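Aminotransferase, class I (Staphylococcus aureus, PDB 2O1B) probably catalyses pyridoxal-5'-phosphate-dependent transfer of amino groups between amino acids and 2-oxo acids, as an aspartate aminotransferase of class I. Local coordinates at residues Y135-L147 with P366-V378. Sequence-based numbering, arbitrary orientation. Where two conformers were deposited one is given.
Sequences YVLLPDPGYTDYL and PGKPFGENGNRYV. With PLP (pyridoxal-5'-phosphate), chain B.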
loop_
_atom_site.group_PDB
_atom_site.type_symbol
_atom_site.label_atom_id
_atom_site.label_comp_id
_atom_site.label_asym_id
_atom_site.label_seq_id
_atom_site.Cartn_x
_atom_site.Cartn_y
_atom_site.Cartn_z
ATOM N N TYR A 135 -16.016 -6.702 -18.241
ATOM C CA TYR A 135 -16.795 -7.392 -17.217
ATOM C C TYR A 135 -15.904 -8.206 -16.307
ATOM O O TYR A 135 -14.945 -8.825 -16.761
ATOM C CB TYR A 135 -17.807 -8.322 -17.864
ATOM C CG TYR A 135 -18.991 -7.630 -18.469
ATOM C CD1 TYR A 135 -18.860 -6.411 -19.132
ATOM C CD2 TYR A 135 -20.249 -8.210 -18.407
ATOM C CE1 TYR A 135 -19.973 -5.782 -19.715
ATOM C CE2 TYR A 135 -21.357 -7.599 -18.983
ATOM C CZ TYR A 135 -21.215 -6.391 -19.627
ATOM O OH TYR A 135 -22.324 -5.795 -20.178
ATOM N N VAL A 136 -16.219 -8.181 -15.011
ATOM C CA VAL A 136 -15.513 -8.987 -14.025
ATOM C C VAL A 136 -16.557 -9.775 -13.230
ATOM O O VAL A 136 -17.503 -9.186 -12.677
ATOM C CB VAL A 136 -14.652 -8.116 -13.069
ATOM C CG1 VAL A 136 -13.945 -8.981 -12.049
ATOM C CG2 VAL A 136 -13.637 -7.279 -13.860
ATOM N N LEU A 137 -16.384 -11.097 -13.183
ATOM C CA LEU A 137 -17.278 -11.976 -12.421
ATOM C C LEU A 137 -16.836 -12.079 -10.970
ATOM O O LEU A 137 -15.683 -12.390 -10.702
ATOM C CB LEU A 137 -17.343 -13.364 -13.056
ATOM C CG LEU A 137 -18.192 -13.401 -14.326
ATOM C CD1 LEU A 137 -17.970 -14.691 -15.085
ATOM C CD2 LEU A 137 -19.661 -13.259 -13.946
ATOM N N LEU A 138 -17.778 -11.809 -10.059
ATOM C CA LEU A 138 -17.546 -11.801 -8.618
ATOM C C LEU A 138 -18.433 -12.825 -7.881
ATOM O O LEU A 138 -19.654 -12.809 -8.043
ATOM C CB LEU A 138 -17.827 -10.388 -8.076
ATOM C CG LEU A 138 -16.680 -9.375 -7.887
ATOM C CD1 LEU A 138 -15.449 -9.578 -8.765
ATOM C CD2 LEU A 138 -17.129 -7.936 -7.926
ATOM N N PRO A 139 -17.829 -13.704 -7.049
ATOM C CA PRO A 139 -18.620 -14.733 -6.361
ATOM C C PRO A 139 -19.729 -14.136 -5.500
ATOM O O PRO A 139 -19.487 -13.212 -4.710
ATOM C CB PRO A 139 -17.591 -15.436 -5.462
ATOM C CG PRO A 139 -16.292 -15.150 -6.063
ATOM C CD PRO A 139 -16.402 -13.789 -6.695
ATOM N N ASP A 140 -20.940 -14.657 -5.684
ATOM C CA ASP A 140 -22.106 -14.285 -4.883
ATOM C C ASP A 140 -22.717 -15.569 -4.319
ATOM O O ASP A 140 -23.316 -16.332 -5.072
ATOM C CB ASP A 140 -23.115 -13.554 -5.767
ATOM C CG ASP A 140 -24.329 -13.049 -4.996
ATOM O OD1 ASP A 140 -24.452 -13.337 -3.776
ATOM O OD2 ASP A 140 -25.160 -12.357 -5.626
ATOM N N PRO A 141 -22.571 -15.816 -2.995
ATOM C CA PRO A 141 -21.978 -14.957 -1.982
ATOM C C PRO A 141 -20.478 -15.086 -1.985
ATOM O O PRO A 141 -19.954 -16.186 -2.094
ATOM C CB PRO A 141 -22.535 -15.515 -0.661
ATOM C CG PRO A 141 -23.440 -16.665 -1.034
ATOM C CD PRO A 141 -23.033 -17.078 -2.398
ATOM N N GLY A 142 -19.791 -13.963 -1.861
ATOM C CA GLY A 142 -18.347 -13.965 -1.933
ATOM C C GLY A 142 -17.772 -12.787 -1.187
ATOM O O GLY A 142 -18.499 -12.022 -0.563
ATOM N N TYR A 143 -16.458 -12.627 -1.288
ATOM C CA TYR A 143 -15.754 -11.656 -0.472
ATOM C C TYR A 143 -16.064 -10.216 -0.874
ATOM O O TYR A 143 -16.295 -9.909 -2.056
ATOM C CB TYR A 143 -14.265 -11.945 -0.494
ATOM C CG TYR A 143 -13.451 -11.245 0.559
ATOM C CD1 TYR A 143 -13.706 -11.442 1.922
ATOM C CD2 TYR A 143 -12.373 -10.438 0.197
ATOM C CE1 TYR A 143 -12.940 -10.813 2.891
ATOM C CE2 TYR A 143 -11.610 -9.811 1.147
ATOM C CZ TYR A 143 -11.886 -10.014 2.495
ATOM O OH TYR A 143 -11.108 -9.390 3.440
ATOM N N THR A 144 -16.079 -9.358 0.144
ATOM C CA THR A 144 -16.598 -7.991 0.063
ATOM C C THR A 144 -15.699 -7.015 -0.705
ATOM O O THR A 144 -16.185 -6.075 -1.329
ATOM C CB THR A 144 -16.797 -7.415 1.485
ATOM O OG1 THR A 144 -15.618 -7.670 2.267
ATOM C CG2 THR A 144 -17.992 -8.066 2.157
ATOM N N ASP A 145 -14.390 -7.237 -0.645
ATOM C CA ASP A 145 -13.421 -6.228 -1.091
ATOM C C ASP A 145 -13.133 -6.150 -2.602
ATOM O O ASP A 145 -12.591 -5.152 -3.078
ATOM C CB ASP A 145 -12.122 -6.366 -0.289
ATOM C CG ASP A 145 -12.313 -6.040 1.178
ATOM O OD1 ASP A 145 -13.404 -5.554 1.538
ATOM O OD2 ASP A 145 -11.385 -6.268 1.983
ATOM N N TYR A 146 -13.523 -7.176 -3.356
ATOM C CA TYR A 146 -13.214 -7.222 -4.789
ATOM C C TYR A 146 -13.893 -6.092 -5.549
ATOM O O TYR A 146 -13.297 -5.511 -6.441
ATOM C CB TYR A 146 -13.625 -8.549 -5.428
ATOM C CG TYR A 146 -13.137 -9.791 -4.720
ATOM C CD1 TYR A 146 -11.906 -9.803 -4.043
ATOM C CD2 TYR A 146 -13.887 -10.960 -4.758
ATOM C CE1 TYR A 146 -11.449 -10.964 -3.384
ATOM C CE2 TYR A 146 -13.445 -12.119 -4.123
ATOM C CZ TYR A 146 -12.236 -12.113 -3.434
ATOM O OH TYR A 146 -11.821 -13.263 -2.819
ATOM N N LEU A 147 -15.126 -5.779 -5.169
ATOM C CA LEU A 147 -15.971 -4.843 -5.917
ATOM C C LEU A 147 -15.261 -3.504 -6.108
ATOM O O LEU A 147 -15.308 -2.921 -7.193
ATOM C CB LEU A 147 -17.303 -4.630 -5.183
ATOM C CG LEU A 147 -18.622 -4.275 -5.879
ATOM C CD1 LEU A 147 -19.525 -3.497 -4.932
ATOM C CD2 LEU A 147 -18.476 -3.541 -7.189
ATOM N N PRO A 366 -23.562 -9.916 8.772
ATOM C CA PRO A 366 -24.718 -10.134 7.919
ATOM C C PRO A 366 -24.287 -10.610 6.537
ATOM O O PRO A 366 -23.267 -10.167 6.016
ATOM C CB PRO A 366 -25.359 -8.741 7.827
ATOM C CG PRO A 366 -24.255 -7.785 8.121
ATOM C CD PRO A 366 -23.420 -8.496 9.150
ATOM N N GLY A 367 -25.071 -11.502 5.949
ATOM C CA GLY A 367 -24.771 -12.007 4.622
ATOM C C GLY A 367 -24.850 -10.972 3.518
ATOM O O GLY A 367 -24.250 -11.159 2.458
ATOM N N LYS A 368 -25.583 -9.883 3.755
ATOM C CA LYS A 368 -25.907 -8.928 2.674
ATOM C C LYS A 368 -24.696 -8.386 1.896
ATOM O O LYS A 368 -24.661 -8.520 0.678
ATOM C CB LYS A 368 -26.811 -7.782 3.146
ATOM C CG LYS A 368 -27.109 -6.752 2.042
ATOM C CD LYS A 368 -28.420 -6.020 2.277
ATOM C CE LYS A 368 -28.617 -4.861 1.301
ATOM N NZ LYS A 368 -28.434 -5.288 -0.116
ATOM N N PRO A 369 -23.715 -7.768 2.592
ATOM C CA PRO A 369 -22.525 -7.269 1.902
ATOM C C PRO A 369 -21.736 -8.326 1.116
ATOM O O PRO A 369 -20.922 -7.968 0.277
ATOM C CB PRO A 369 -21.662 -6.700 3.039
ATOM C CG PRO A 369 -22.194 -7.292 4.275
ATOM C CD PRO A 369 -23.653 -7.482 4.036
ATOM N N PHE A 370 -21.976 -9.607 1.376
ATOM C CA PHE A 370 -21.321 -10.684 0.626
ATOM C C PHE A 370 -22.049 -10.993 -0.687
ATOM O O PHE A 370 -21.566 -11.770 -1.520
ATOM C CB PHE A 370 -21.196 -11.925 1.501
ATOM C CG PHE A 370 -20.390 -11.702 2.751
ATOM C CD1 PHE A 370 -19.003 -11.683 2.700
ATOM C CD2 PHE A 370 -21.025 -11.498 3.980
ATOM C CE1 PHE A 370 -18.252 -11.471 3.845
ATOM C CE2 PHE A 370 -20.281 -11.297 5.139
ATOM C CZ PHE A 370 -18.897 -11.276 5.074
ATOM N N GLY A 371 -23.190 -10.344 -0.878
ATOM C CA GLY A 371 -23.966 -10.455 -2.105
ATOM C C GLY A 371 -25.426 -10.745 -1.825
ATOM O O GLY A 371 -25.791 -11.089 -0.689
ATOM N N GLU A 372 -26.242 -10.587 -2.875
ATOM C CA GLU A 372 -27.671 -10.896 -2.898
ATOM C C GLU A 372 -27.991 -12.276 -2.308
ATOM O O GLU A 372 -28.973 -12.442 -1.582
ATOM C CB GLU A 372 -28.165 -10.833 -4.353
ATOM C CG GLU A 372 -29.597 -10.341 -4.561
ATOM C CD GLU A 372 -29.916 -10.075 -6.031
ATOM O OE1 GLU A 372 -28.976 -10.087 -6.854
ATOM O OE2 GLU A 372 -31.104 -9.851 -6.371
ATOM N N ASN A 373 -27.154 -13.258 -2.629
ATOM C CA ASN A 373 -27.330 -14.633 -2.179
ATOM C C ASN A 373 -27.028 -14.834 -0.695
ATOM O O ASN A 373 -27.242 -15.923 -0.164
ATOM C CB ASN A 373 -26.493 -15.595 -3.019
ATOM C CG ASN A 373 -27.006 -15.726 -4.426
ATOM O OD1 ASN A 373 -28.177 -15.438 -4.702
ATOM N ND2 ASN A 373 -26.136 -16.149 -5.335
ATOM N N GLY A 374 -26.531 -13.785 -0.047
ATOM C CA GLY A 374 -26.280 -13.783 1.388
ATOM C C GLY A 374 -27.406 -13.116 2.164
ATOM O O GLY A 374 -27.340 -13.023 3.376
ATOM N N ASN A 375 -28.455 -12.674 1.469
ATOM C CA ASN A 375 -29.545 -11.942 2.110
ATOM C C ASN A 375 -30.192 -12.650 3.315
ATOM O O ASN A 375 -30.673 -11.995 4.247
ATOM C CB ASN A 375 -30.628 -11.574 1.085
ATOM C CG ASN A 375 -31.457 -10.400 1.526
ATOM O OD1 ASN A 375 -30.920 -9.361 1.908
ATOM N ND2 ASN A 375 -32.779 -10.552 1.484
ATOM N N ARG A 376 -30.196 -13.981 3.294
ATOM C CA ARG A 376 -30.835 -14.754 4.358
ATOM C C ARG A 376 -29.869 -15.684 5.094
ATOM O O ARG A 376 -30.228 -16.793 5.503
ATOM C CB ARG A 376 -32.071 -15.485 3.839
ATOM C CG ARG A 376 -33.066 -14.536 3.163
ATOM C CD ARG A 376 -34.487 -14.718 3.650
ATOM N NE ARG A 376 -35.360 -13.649 3.151
ATOM C CZ ARG A 376 -35.949 -12.721 3.903
ATOM N NH1 ARG A 376 -35.796 -12.713 5.228
ATOM N NH2 ARG A 376 -36.717 -11.803 3.328
ATOM N N TYR A 377 -28.640 -15.200 5.263
ATOM C CA TYR A 377 -27.631 -15.877 6.066
ATOM C C TYR A 377 -26.841 -14.875 6.881
ATOM O O TYR A 377 -26.809 -13.697 6.563
ATOM C CB TYR A 377 -26.614 -16.593 5.194
ATOM C CG TYR A 377 -27.123 -17.779 4.438
ATOM C CD1 TYR A 377 -26.953 -19.065 4.939
ATOM C CD2 TYR A 377 -27.769 -17.618 3.216
ATOM C CE1 TYR A 377 -27.423 -20.163 4.250
ATOM C CE2 TYR A 377 -28.234 -18.714 2.515
ATOM C CZ TYR A 377 -28.059 -19.981 3.042
ATOM O OH TYR A 377 -28.513 -21.079 2.341
ATOM N N VAL A 378 -26.178 -15.375 7.910
ATOM C CA VAL A 378 -25.194 -14.603 8.638
ATOM C C VAL A 378 -23.910 -15.418 8.744
ATOM O O VAL A 378 -23.951 -16.654 8.741
ATOM C CB VAL A 378 -25.708 -14.163 10.035
ATOM C CG1 VAL A 378 -26.912 -13.222 9.889
ATOM C CG2 VAL A 378 -26.064 -15.378 10.901
HETATM N N1 PLP B . -9.503 -12.452 0.945
HETATM C C2 PLP B . -10.262 -13.177 1.845
HETATM C C2A PLP B . -11.223 -14.213 1.329
HETATM C C3 PLP B . -10.085 -12.946 3.211
HETATM O O3 PLP B . -10.809 -13.639 4.138
HETATM C C4 PLP B . -9.160 -11.989 3.650
HETATM C C4A PLP B . -8.605 -12.150 5.034
HETATM C C5 PLP B . -8.413 -11.253 2.727
HETATM C C6 PLP B . -8.595 -11.492 1.365
HETATM C C5A PLP B . -7.421 -10.187 3.175
HETATM O O4P PLP B . -6.237 -10.736 3.722
HETATM P P PLP B . -4.983 -9.789 4.097
HETATM O O1P PLP B . -4.879 -9.676 5.609
HETATM O O2P PLP B . -5.234 -8.444 3.469
HETATM O O3P PLP B . -3.750 -10.445 3.543
HETATM O O HOH W 1 -20.667 -10.661 -4.155
#
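Asp140, the last residue of strand 135-140, and Pro141 and Gly142 of the loop after it meet Phe370 to Asn373 in a polar contact of a strand end and its loop with 3-10 turns, joining the seven-stranded mixed sheet to the turns that lead into strand 377-381 of the small four-stranded antiparallel sheet. Three direct hydrogen bonds define it. Asp140 is gripped twice by Asn373: its OD1 accepts the backbone N at 2.9 Å, on the syn side of the carboxylate, while its backbone O takes Asn373 ND2 at 2.8 Å from well above the carbonyl plane. With CG anti to the backbone N (chi1 -176°), the Asp140 carboxylate lies stacked against the Asn373 amide, their planes 29° apart.

The third bond is the straightest: Gly142 N reaches a lone pair of Phe370 O at 2.8 Å, with 165° at the hydrogen. Phe370 O is also approached by a water that lies within hydrogen-bonding distance of Pro139 O as well. Pro141, after a cis peptide bond, sets its CG against Asn373 CB at 3.8 Å. Farther along, Gly142 O lies at the edge of the Phe370 ring, and Thr144 CG2 makes an off-centre CH-pi contact, 4.2 Å from the ring centroid, while also touching Pro369.

One residue beyond Gly142, the Tyr143 ring stacks on the pyridine ring of pyridoxal-5'-phosphate, with PLP C2 3.5 Å above its plane, over the centre. The contact is consistent with the junction of the large and small domains, and the cofactor-stacking aromatic just past the C-terminal end of a strand of the mainly parallel sheet is characteristic of the active site of fold-type I aminotransferases.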